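Local coordinates for DUF3298 domain-containing protein (Pseudomonas aeruginosa, PDB 4E72) that is of unknown function, a DUF3298-family protein with a signal sequence and a lipoprotein-type motif, probably exported to the cell envelope, at residues E41-A51 and I121-V130; E142-H153 and P173-A181. All coordinates share one frame; numbering follows the deposited sequence.

Interaction 1: E41-A51 and I121-V130; sequences EPQLDPIVERA and INYDRRQHKV
Tyr123 stands between helix 44-51 and the strand that carries it, and the contact is built round its ring. Leu44 lies over one face, its CG 3.8 Å from the Tyr123 ring centroid and nearly on the ring normal, a CH-pi contact, while Ile47 CD1 reaches Tyr123 CE1 at 3.9 Å. With chi1 at -171°, CG is turned away from the backbone N and the hydroxyl reaches Glu41. Glu41 OE2 accepts two good bonds, one from Tyr123 OH at 2.8 Å, the other from His128 ND1, also 2.8 Å and almost straight at 169°, and a weak third from Gln43 NE2. His128 uses the syn lone pair, its imidazole nearly coplanar with the carboxylate, and Tyr123 comes from the anti side; together they fix the buried carboxylate. This is a helix packed on one face of a mixed beta-sheet, nearly antiparallel to strand 121-124 at 165°; His128 comes from the G1 beta bulge, where His128 and Lys129 both face Asp124. Toward the C-terminal end of helix 44-51, Ile121 CD1 packs against Ala51 CB at 3.8 Å and Val48 CG2 at 4.0 Å. Ile47 CG2 meets Val130 CG2 at 3.7 Å, while Ile101 of strand 98-108 touches Leu44 and Val48.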
loop_
_atom_site.group_PDB
_atom_site.type_symbol
_atom_site.label_atom_id
_atom_site.label_comp_id
_atom_site.label_asym_id
_atom_site.label_seq_id
_atom_site.Cartn_x
_atom_site.Cartn_y
_atom_site.Cartn_z
ATOM N N GLU A 41 9.764 12.225 -13.818
ATOM C CA GLU A 41 9.873 12.524 -12.383
ATOM C C GLU A 41 10.911 11.559 -11.730
ATOM O O GLU A 41 10.519 10.658 -10.996
ATOM C CB GLU A 41 8.485 12.417 -11.712
ATOM C CG GLU A 41 8.350 13.154 -10.391
ATOM C CD GLU A 41 8.209 14.666 -10.444
ATOM O OE1 GLU A 41 7.867 15.211 -11.520
ATOM O OE2 GLU A 41 8.395 15.304 -9.384
ATOM N N PRO A 42 12.238 11.736 -11.976
ATOM C CA PRO A 42 13.232 10.791 -11.421
ATOM C C PRO A 42 13.331 10.758 -9.890
ATOM O O PRO A 42 13.902 9.800 -9.366
ATOM C CB PRO A 42 14.552 11.261 -12.030
ATOM C CG PRO A 42 14.318 12.705 -12.381
ATOM C CD PRO A 42 12.893 12.768 -12.814
ATOM N N GLN A 43 12.757 11.760 -9.172
ATOM C CA GLN A 43 12.744 11.789 -7.692
ATOM C C GLN A 43 11.909 10.645 -7.128
ATOM O O GLN A 43 12.153 10.217 -6.010
ATOM C CB GLN A 43 12.185 13.116 -7.143
ATOM C CG GLN A 43 12.840 14.369 -7.692
ATOM C CD GLN A 43 11.814 15.191 -8.407
ATOM O OE1 GLN A 43 11.208 16.094 -7.827
ATOM N NE2 GLN A 43 11.550 14.852 -9.664
ATOM N N LEU A 44 10.905 10.179 -7.891
ATOM C CA LEU A 44 10.009 9.098 -7.479
ATOM C C LEU A 44 10.692 7.731 -7.464
ATOM O O LEU A 44 10.305 6.883 -6.654
ATOM C CB LEU A 44 8.779 9.036 -8.397
ATOM C CG LEU A 44 7.452 9.549 -7.829
ATOM C CD1 LEU A 44 6.365 9.508 -8.893
ATOM C CD2 LEU A 44 7.004 8.735 -6.621
ATOM N N ASP A 45 11.665 7.496 -8.369
ATOM C CA ASP A 45 12.361 6.197 -8.474
ATOM C C ASP A 45 12.958 5.743 -7.089
ATOM O O ASP A 45 12.572 4.653 -6.656
ATOM C CB ASP A 45 13.444 6.207 -9.589
ATOM C CG ASP A 45 12.995 6.660 -10.991
ATOM O OD1 ASP A 45 11.778 6.897 -11.188
ATOM O OD2 ASP A 45 13.864 6.775 -11.889
ATOM N N PRO A 46 13.791 6.548 -6.343
ATOM C CA PRO A 46 14.312 6.057 -5.047
ATOM C C PRO A 46 13.263 6.013 -3.931
ATOM O O PRO A 46 13.465 5.310 -2.933
ATOM C CB PRO A 46 15.421 7.052 -4.700
ATOM C CG PRO A 46 15.098 8.277 -5.448
ATOM C CD PRO A 46 14.386 7.860 -6.691
ATOM N N ILE A 47 12.167 6.782 -4.086
ATOM C CA ILE A 47 11.046 6.848 -3.139
ATOM C C ILE A 47 10.275 5.507 -3.195
ATOM O O ILE A 47 9.872 4.957 -2.159
ATOM C CB ILE A 47 10.153 8.072 -3.485
ATOM C CG1 ILE A 47 10.806 9.395 -2.975
ATOM C CG2 ILE A 47 8.715 7.888 -2.978
ATOM C CD1 ILE A 47 10.115 10.751 -3.506
ATOM N N VAL A 48 10.097 4.984 -4.403
ATOM C CA VAL A 48 9.427 3.709 -4.612
ATOM C C VAL A 48 10.334 2.586 -4.092
ATOM O O VAL A 48 9.868 1.736 -3.332
ATOM C CB VAL A 48 9.069 3.532 -6.108
ATOM C CG1 VAL A 48 8.696 2.091 -6.425
ATOM C CG2 VAL A 48 7.948 4.475 -6.497
ATOM N N GLU A 49 11.628 2.606 -4.474
ATOM C CA GLU A 49 12.604 1.589 -4.045
ATOM C C GLU A 49 12.647 1.481 -2.511
ATOM O O GLU A 49 12.545 0.372 -1.999
ATOM C CB GLU A 49 14.012 1.875 -4.610
ATOM C CG GLU A 49 15.003 0.761 -4.273
ATOM C CD GLU A 49 16.378 0.841 -4.896
ATOM O OE1 GLU A 49 17.181 1.699 -4.461
ATOM O OE2 GLU A 49 16.693 -0.030 -5.739
ATOM N N ARG A 50 12.754 2.620 -1.789
ATOM C CA ARG A 50 12.811 2.650 -0.324
ATOM C C ARG A 50 11.505 2.118 0.288
ATOM O O ARG A 50 11.564 1.324 1.233
ATOM C CB ARG A 50 13.108 4.079 0.189
ATOM C CG ARG A 50 12.803 4.295 1.678
ATOM C CD ARG A 50 13.962 3.933 2.587
ATOM N NE ARG A 50 14.640 5.134 3.076
ATOM C CZ ARG A 50 14.388 5.716 4.244
ATOM N NH1 ARG A 50 13.481 5.204 5.069
ATOM N NH2 ARG A 50 15.046 6.812 4.600
ATOM N N ALA A 51 10.339 2.530 -0.260
ATOM C CA ALA A 51 9.028 2.102 0.239
ATOM C C ALA A 51 8.869 0.580 0.105
ATOM O O ALA A 51 8.279 -0.044 0.991
ATOM C CB ALA A 51 7.902 2.833 -0.486
ATOM N N ILE A 121 1.670 5.077 -1.688
ATOM C CA ILE A 121 2.474 6.279 -1.869
ATOM C C ILE A 121 1.512 7.299 -2.499
ATOM O O ILE A 121 0.891 7.004 -3.520
ATOM C CB ILE A 121 3.766 6.102 -2.707
ATOM C CG1 ILE A 121 4.694 4.995 -2.150
ATOM C CG2 ILE A 121 4.497 7.467 -2.871
ATOM C CD1 ILE A 121 5.859 4.585 -3.109
ATOM N N ASN A 122 1.352 8.456 -1.874
ATOM C CA ASN A 122 0.559 9.565 -2.416
ATOM C C ASN A 122 1.547 10.667 -2.800
ATOM O O ASN A 122 1.979 11.427 -1.955
ATOM C CB ASN A 122 -0.497 10.062 -1.425
ATOM C CG ASN A 122 -1.539 9.046 -1.109
ATOM O OD1 ASN A 122 -2.586 8.997 -1.764
ATOM N ND2 ASN A 122 -1.260 8.196 -0.112
ATOM N N TYR A 123 1.985 10.670 -4.044
ATOM C CA TYR A 123 2.968 11.634 -4.513
ATOM C C TYR A 123 2.317 12.824 -5.217
ATOM O O TYR A 123 1.667 12.655 -6.250
ATOM C CB TYR A 123 3.969 10.942 -5.449
ATOM C CG TYR A 123 5.136 11.831 -5.805
ATOM C CD1 TYR A 123 6.225 11.961 -4.946
ATOM C CD2 TYR A 123 5.165 12.526 -7.011
ATOM C CE1 TYR A 123 7.299 12.791 -5.262
ATOM C CE2 TYR A 123 6.230 13.372 -7.333
ATOM C CZ TYR A 123 7.293 13.502 -6.452
ATOM O OH TYR A 123 8.370 14.285 -6.771
ATOM N N ASP A 124 2.511 14.030 -4.670
ATOM C CA ASP A 124 2.007 15.278 -5.264
ATOM C C ASP A 124 3.078 15.884 -6.179
ATOM O O ASP A 124 4.165 16.231 -5.725
ATOM C CB ASP A 124 1.590 16.269 -4.171
ATOM C CG ASP A 124 0.950 17.576 -4.645
ATOM O OD1 ASP A 124 0.434 17.620 -5.799
ATOM O OD2 ASP A 124 0.910 18.525 -3.853
ATOM N N ARG A 125 2.784 15.955 -7.474
ATOM C CA ARG A 125 3.717 16.483 -8.473
ATOM C C ARG A 125 3.814 18.019 -8.448
ATOM O O ARG A 125 4.812 18.570 -8.921
ATOM C CB ARG A 125 3.313 16.027 -9.883
ATOM C CG ARG A 125 3.451 14.538 -10.122
ATOM C CD ARG A 125 2.627 14.136 -11.315
ATOM N NE ARG A 125 3.079 14.805 -12.533
ATOM C CZ ARG A 125 2.349 14.949 -13.634
ATOM N NH1 ARG A 125 1.109 14.476 -13.685
ATOM N NH2 ARG A 125 2.846 15.576 -14.686
ATOM N N ARG A 126 2.773 18.701 -7.926
ATOM C CA ARG A 126 2.713 20.158 -7.814
ATOM C C ARG A 126 3.763 20.622 -6.783
ATOM O O ARG A 126 4.444 21.616 -7.018
ATOM C CB ARG A 126 1.283 20.602 -7.423
ATOM C CG ARG A 126 1.005 22.097 -7.555
ATOM C CD ARG A 126 -0.333 22.439 -6.921
ATOM N NE ARG A 126 -0.625 23.873 -6.961
ATOM C CZ ARG A 126 -1.567 24.471 -6.231
ATOM N NH1 ARG A 126 -2.306 23.768 -5.380
ATOM N NH2 ARG A 126 -1.764 25.779 -6.338
ATOM N N GLN A 127 3.923 19.856 -5.686
ATOM C CA GLN A 127 4.873 20.091 -4.590
ATOM C C GLN A 127 6.159 19.223 -4.664
ATOM O O GLN A 127 7.121 19.538 -3.961
ATOM C CB GLN A 127 4.194 19.807 -3.237
ATOM C CG GLN A 127 3.140 20.820 -2.811
ATOM C CD GLN A 127 2.511 20.391 -1.506
ATOM O OE1 GLN A 127 2.933 20.811 -0.423
ATOM N NE2 GLN A 127 1.531 19.496 -1.570
ATOM N N HIS A 128 6.163 18.123 -5.468
ATOM C CA HIS A 128 7.267 17.141 -5.591
ATOM C C HIS A 128 7.498 16.539 -4.195
ATOM O O HIS A 128 8.595 16.577 -3.640
ATOM C CB HIS A 128 8.552 17.750 -6.199
ATOM C CG HIS A 128 8.309 18.568 -7.428
ATOM N ND1 HIS A 128 8.114 17.974 -8.665
ATOM C CD2 HIS A 128 8.228 19.911 -7.567
ATOM C CE1 HIS A 128 7.935 18.973 -9.516
ATOM N NE2 HIS A 128 7.991 20.156 -8.902
ATOM N N LYS A 129 6.414 16.007 -3.623
ATOM C CA LYS A 129 6.358 15.521 -2.255
ATOM C C LYS A 129 5.452 14.302 -2.093
ATOM O O LYS A 129 4.375 14.257 -2.680
ATOM C CB LYS A 129 5.774 16.673 -1.411
ATOM C CG LYS A 129 5.836 16.516 0.100
ATOM C CD LYS A 129 5.177 17.719 0.777
ATOM C CE LYS A 129 5.265 17.669 2.277
ATOM N NZ LYS A 129 5.178 19.033 2.867
ATOM N N VAL A 130 5.842 13.392 -1.202
ATOM C CA VAL A 130 5.019 12.282 -0.730
ATOM C C VAL A 130 4.154 12.877 0.380
ATOM O O VAL A 130 4.695 13.480 1.306
ATOM C CB VAL A 130 5.864 11.069 -0.232
ATOM C CG1 VAL A 130 4.985 10.031 0.474
ATOM C CG2 VAL A 130 6.613 10.421 -1.382
#

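Interaction 2: E142-H153 and P173-A181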
loop_
_atom_site.group_PDB
_atom_site.type_symbol
_atom_site.label_atom_id
_atom_site.label_comp_id
_atom_site.label_asym_id
_atom_site.label_seq_id
_atom_site.Cartn_x
_atom_site.Cartn_y
_atom_site.Cartn_z
ATOM N N GLU A 142 -7.343 15.325 12.659
ATOM C CA GLU A 142 -7.111 13.875 12.594
ATOM C C GLU A 142 -8.242 13.105 13.297
ATOM O O GLU A 142 -8.763 12.167 12.717
ATOM C CB GLU A 142 -5.744 13.482 13.153
ATOM C CG GLU A 142 -5.425 12.019 12.856
ATOM C CD GLU A 142 -4.001 11.507 12.970
ATOM O OE1 GLU A 142 -3.104 12.278 13.379
ATOM O OE2 GLU A 142 -3.783 10.326 12.618
ATOM N N GLU A 143 -8.646 13.531 14.502
ATOM C CA GLU A 143 -9.748 12.950 15.278
ATOM C C GLU A 143 -11.032 12.908 14.427
ATOM O O GLU A 143 -11.609 11.827 14.274
ATOM C CB GLU A 143 -9.983 13.760 16.562
ATOM N N ALA A 144 -11.410 14.055 13.788
ATOM C CA ALA A 144 -12.579 14.137 12.897
ATOM C C ALA A 144 -12.450 13.171 11.689
ATOM O O ALA A 144 -13.448 12.587 11.272
ATOM C CB ALA A 144 -12.770 15.565 12.408
ATOM N N PHE A 145 -11.226 12.984 11.153
ATOM C CA PHE A 145 -10.988 12.043 10.046
ATOM C C PHE A 145 -11.299 10.588 10.462
ATOM O O PHE A 145 -11.996 9.872 9.732
ATOM C CB PHE A 145 -9.542 12.141 9.539
ATOM C CG PHE A 145 -9.189 11.158 8.439
ATOM C CD1 PHE A 145 -9.528 11.420 7.115
ATOM C CD2 PHE A 145 -8.484 9.987 8.728
ATOM C CE1 PHE A 145 -9.167 10.541 6.101
ATOM C CE2 PHE A 145 -8.140 9.102 7.718
ATOM C CZ PHE A 145 -8.498 9.376 6.409
ATOM N N TRP A 146 -10.818 10.163 11.638
ATOM C CA TRP A 146 -11.041 8.781 12.047
ATOM C C TRP A 146 -12.498 8.568 12.464
ATOM O O TRP A 146 -12.977 7.439 12.357
ATOM C CB TRP A 146 -10.025 8.306 13.095
ATOM C CG TRP A 146 -8.632 8.255 12.531
ATOM C CD1 TRP A 146 -7.624 9.142 12.767
ATOM C CD2 TRP A 146 -8.136 7.338 11.534
ATOM N NE1 TRP A 146 -6.511 8.801 12.034
ATOM C CE2 TRP A 146 -6.808 7.717 11.244
ATOM C CE3 TRP A 146 -8.678 6.222 10.873
ATOM C CZ2 TRP A 146 -6.012 7.014 10.330
ATOM C CZ3 TRP A 146 -7.910 5.559 9.937
ATOM C CH2 TRP A 146 -6.588 5.948 9.676
ATOM N N LYS A 147 -13.227 9.651 12.813
ATOM C CA LYS A 147 -14.666 9.571 13.095
ATOM C C LYS A 147 -15.420 9.240 11.817
ATOM O O LYS A 147 -16.338 8.430 11.873
ATOM C CB LYS A 147 -15.215 10.866 13.722
ATOM C CG LYS A 147 -14.754 11.084 15.164
ATOM C CD LYS A 147 -15.546 10.297 16.205
ATOM C CE LYS A 147 -15.172 10.704 17.619
ATOM N NZ LYS A 147 -15.624 12.087 17.965
ATOM N N GLN A 148 -14.994 9.808 10.657
ATOM C CA GLN A 148 -15.573 9.520 9.334
ATOM C C GLN A 148 -15.171 8.133 8.850
ATOM O O GLN A 148 -15.939 7.480 8.145
ATOM C CB GLN A 148 -15.179 10.582 8.288
ATOM C CG GLN A 148 -15.650 12.008 8.628
ATOM C CD GLN A 148 -17.112 12.079 8.990
ATOM O OE1 GLN A 148 -17.983 11.735 8.191
ATOM N NE2 GLN A 148 -17.408 12.475 10.225
ATOM N N ALA A 149 -13.973 7.683 9.236
ATOM C CA ALA A 149 -13.434 6.351 8.940
ATOM C C ALA A 149 -14.294 5.295 9.634
ATOM O O ALA A 149 -14.570 4.258 9.040
ATOM C CB ALA A 149 -11.990 6.259 9.410
ATOM N N GLU A 150 -14.744 5.592 10.891
ATOM C CA GLU A 150 -15.642 4.752 11.705
ATOM C C GLU A 150 -16.981 4.538 10.955
ATOM O O GLU A 150 -17.522 3.437 10.956
ATOM C CB GLU A 150 -15.905 5.416 13.073
ATOM C CG GLU A 150 -14.817 5.229 14.113
ATOM C CD GLU A 150 -14.780 6.197 15.288
ATOM O OE1 GLU A 150 -15.805 6.329 15.997
ATOM O OE2 GLU A 150 -13.695 6.771 15.540
ATOM N N LEU A 151 -17.498 5.598 10.321
ATOM C CA LEU A 151 -18.742 5.553 9.546
ATOM C C LEU A 151 -18.543 4.664 8.300
ATOM O O LEU A 151 -19.404 3.825 8.007
ATOM C CB LEU A 151 -19.192 6.993 9.174
ATOM C CG LEU A 151 -20.424 7.160 8.258
ATOM C CD1 LEU A 151 -21.699 6.552 8.871
ATOM C CD2 LEU A 151 -20.614 8.619 7.884
ATOM N N ALA A 152 -17.384 4.814 7.612
ATOM C CA ALA A 152 -16.986 4.007 6.450
ATOM C C ALA A 152 -16.810 2.518 6.840
ATOM O O ALA A 152 -17.043 1.634 6.014
ATOM C CB ALA A 152 -15.699 4.555 5.854
ATOM N N HIS A 153 -16.434 2.252 8.115
ATOM C CA HIS A 153 -16.342 0.910 8.657
ATOM C C HIS A 153 -17.747 0.309 8.739
ATOM O O HIS A 153 -17.954 -0.841 8.321
ATOM C CB HIS A 153 -15.649 0.904 10.029
ATOM C CG HIS A 153 -15.436 -0.480 10.593
ATOM N ND1 HIS A 153 -16.075 -0.897 11.751
ATOM C CD2 HIS A 153 -14.699 -1.511 10.114
ATOM C CE1 HIS A 153 -15.689 -2.146 11.951
ATOM N NE2 HIS A 153 -14.867 -2.562 10.993
ATOM N N PRO A 173 -12.695 -5.220 16.369
ATOM C CA PRO A 173 -13.159 -3.827 16.496
ATOM C C PRO A 173 -12.501 -2.961 15.422
ATOM O O PRO A 173 -11.526 -3.379 14.782
ATOM C CB PRO A 173 -12.722 -3.423 17.915
ATOM C CG PRO A 173 -11.572 -4.296 18.227
ATOM C CD PRO A 173 -11.785 -5.592 17.478
ATOM N N PHE A 174 -13.046 -1.772 15.208
ATOM C CA PHE A 174 -12.475 -0.821 14.277
ATOM C C PHE A 174 -11.065 -0.425 14.778
ATOM O O PHE A 174 -10.815 -0.358 15.990
ATOM C CB PHE A 174 -13.399 0.393 14.107
ATOM C CG PHE A 174 -12.879 1.395 13.100
ATOM C CD1 PHE A 174 -12.604 1.013 11.790
ATOM C CD2 PHE A 174 -12.591 2.700 13.480
ATOM C CE1 PHE A 174 -12.098 1.931 10.869
ATOM C CE2 PHE A 174 -12.069 3.613 12.557
ATOM C CZ PHE A 174 -11.851 3.230 11.256
ATOM N N GLN A 175 -10.154 -0.230 13.837
ATOM C CA GLN A 175 -8.750 0.098 14.078
ATOM C C GLN A 175 -8.308 1.135 13.076
ATOM O O GLN A 175 -8.898 1.208 11.999
ATOM C CB GLN A 175 -7.905 -1.195 13.896
ATOM C CG GLN A 175 -6.621 -1.254 14.711
ATOM C CD GLN A 175 -5.651 -2.305 14.223
ATOM O OE1 GLN A 175 -5.988 -3.484 14.055
ATOM N NE2 GLN A 175 -4.400 -1.908 14.035
ATOM N N ARG A 176 -7.258 1.909 13.382
ATOM C CA ARG A 176 -6.728 2.846 12.393
ATOM C C ARG A 176 -5.873 2.056 11.407
ATOM O O ARG A 176 -5.511 0.908 11.675
ATOM C CB ARG A 176 -5.875 3.955 13.049
ATOM C CG ARG A 176 -6.633 4.998 13.874
ATOM C CD ARG A 176 -5.620 5.975 14.440
ATOM N NE ARG A 176 -6.223 6.984 15.306
ATOM C CZ ARG A 176 -5.618 8.112 15.665
ATOM N NH1 ARG A 176 -4.383 8.373 15.249
ATOM N NH2 ARG A 176 -6.247 8.994 16.431
ATOM N N THR A 177 -5.492 2.684 10.307
ATOM C CA THR A 177 -4.599 2.066 9.342
ATOM C C THR A 177 -3.571 3.096 8.891
ATOM O O THR A 177 -3.943 4.247 8.748
ATOM C CB THR A 177 -5.372 1.431 8.142
ATOM O OG1 THR A 177 -4.421 0.789 7.283
ATOM C CG2 THR A 177 -6.223 2.451 7.336
ATOM N N PRO A 178 -2.283 2.733 8.666
ATOM C CA PRO A 178 -1.341 3.718 8.102
ATOM C C PRO A 178 -1.547 3.950 6.588
ATOM O O PRO A 178 -0.953 4.888 6.062
ATOM C CB PRO A 178 0.041 3.088 8.346
ATOM C CG PRO A 178 -0.193 1.717 8.777
ATOM C CD PRO A 178 -1.648 1.405 8.814
ATOM N N HIS A 179 -2.368 3.119 5.887
ATOM C CA HIS A 179 -2.526 3.143 4.413
ATOM C C HIS A 179 -3.788 3.848 3.967
ATOM O O HIS A 179 -4.884 3.279 3.949
ATOM C CB HIS A 179 -2.498 1.710 3.828
ATOM C CG HIS A 179 -1.568 0.760 4.540
ATOM N ND1 HIS A 179 -0.211 1.047 4.695
ATOM C CD2 HIS A 179 -1.818 -0.466 5.050
ATOM C CE1 HIS A 179 0.308 0.008 5.320
ATOM N NE2 HIS A 179 -0.606 -0.956 5.514
ATOM N N VAL A 180 -3.608 5.103 3.567
ATOM C CA VAL A 180 -4.662 6.011 3.150
ATOM C C VAL A 180 -4.311 6.504 1.773
ATOM O O VAL A 180 -3.224 7.039 1.602
ATOM C CB VAL A 180 -4.800 7.197 4.164
ATOM C CG1 VAL A 180 -5.818 8.250 3.682
ATOM C CG2 VAL A 180 -5.156 6.711 5.566
ATOM N N ALA A 181 -5.221 6.365 0.797
ATOM C CA ALA A 181 -4.955 6.857 -0.548
ATOM C C ALA A 181 -5.980 7.888 -0.994
ATOM O O ALA A 181 -7.188 7.713 -0.766
ATOM C CB ALA A 181 -4.915 5.720 -1.526
#
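The extended chain from Pro173 runs back along helix 142-153 in the opposite sense, with Phe174 CA 6.9 Å from Glu150 CA and Arg176 CA 7.3 Å from Trp146 CA, and leads into the edge strand ending at Ala181. That strand belongs to the three-stranded antiparallel sheet on which the helix is laid, in the DUF3298 region; Leu189 of the middle strand touches Phe145, Trp146, Ala149 and Val180. No hydrogen bond crosses the contact; aromatic packing, a cation-pi stack and one salt bridge make it. Phe174 drops its ring onto the helix: Phe174 CZ presses on Ala149 CB at 3.5 Å, CD2 on Glu150 CG at 3.4 Å, and Glu150 CA sits over one face. His153, about one turn further along the helix, meets the ring obliquely, the planes 39° apart, with Phe174 CB over the imidazole. Trp146 is sandwiched: Phe145 CD2 lies over one face of its indole and Arg176 over the opposite one. Extended from CG to NE, the arginine runs across the indole, Arg176 CG 3.7 Å from the centroid of the Trp146 six-membered ring and the guanidinium flat over the five-membered ring near CD1, planes 10° apart. Trp146 CH2 is 3.3 Å from Thr177 O. Glu142 OE2 accepts from Trp146 NE1 through its anti lone pair, at 3.2 Å, and faces Arg176 NH1 at 3.3 Å in a salt bridge of charges alone, well out of the guanidinium plane.

How the interactions relate
The two contacts come in series along the chain, interaction 1 closing at Val130 before interaction 2 opens at Glu142, and their centres lie about 24 Å apart. Interaction 1 sets helix 44-54 on the six-stranded mixed sheet; interaction 2 sets helix 142-159 beside the three-stranded antiparallel sheet, so each belongs to its own helix-on-sheet layer. They meet at Asn122, in strand 115-124: Asn122 ND2 is 2.9 Å from Val180 O, probably a hydrogen bond, and its OD1 accepts from Leu182 N. Asn122 thus bridges strand 115-124 of the large sheet to strand 179-181 and the residue after it, linking the two sheets at this point.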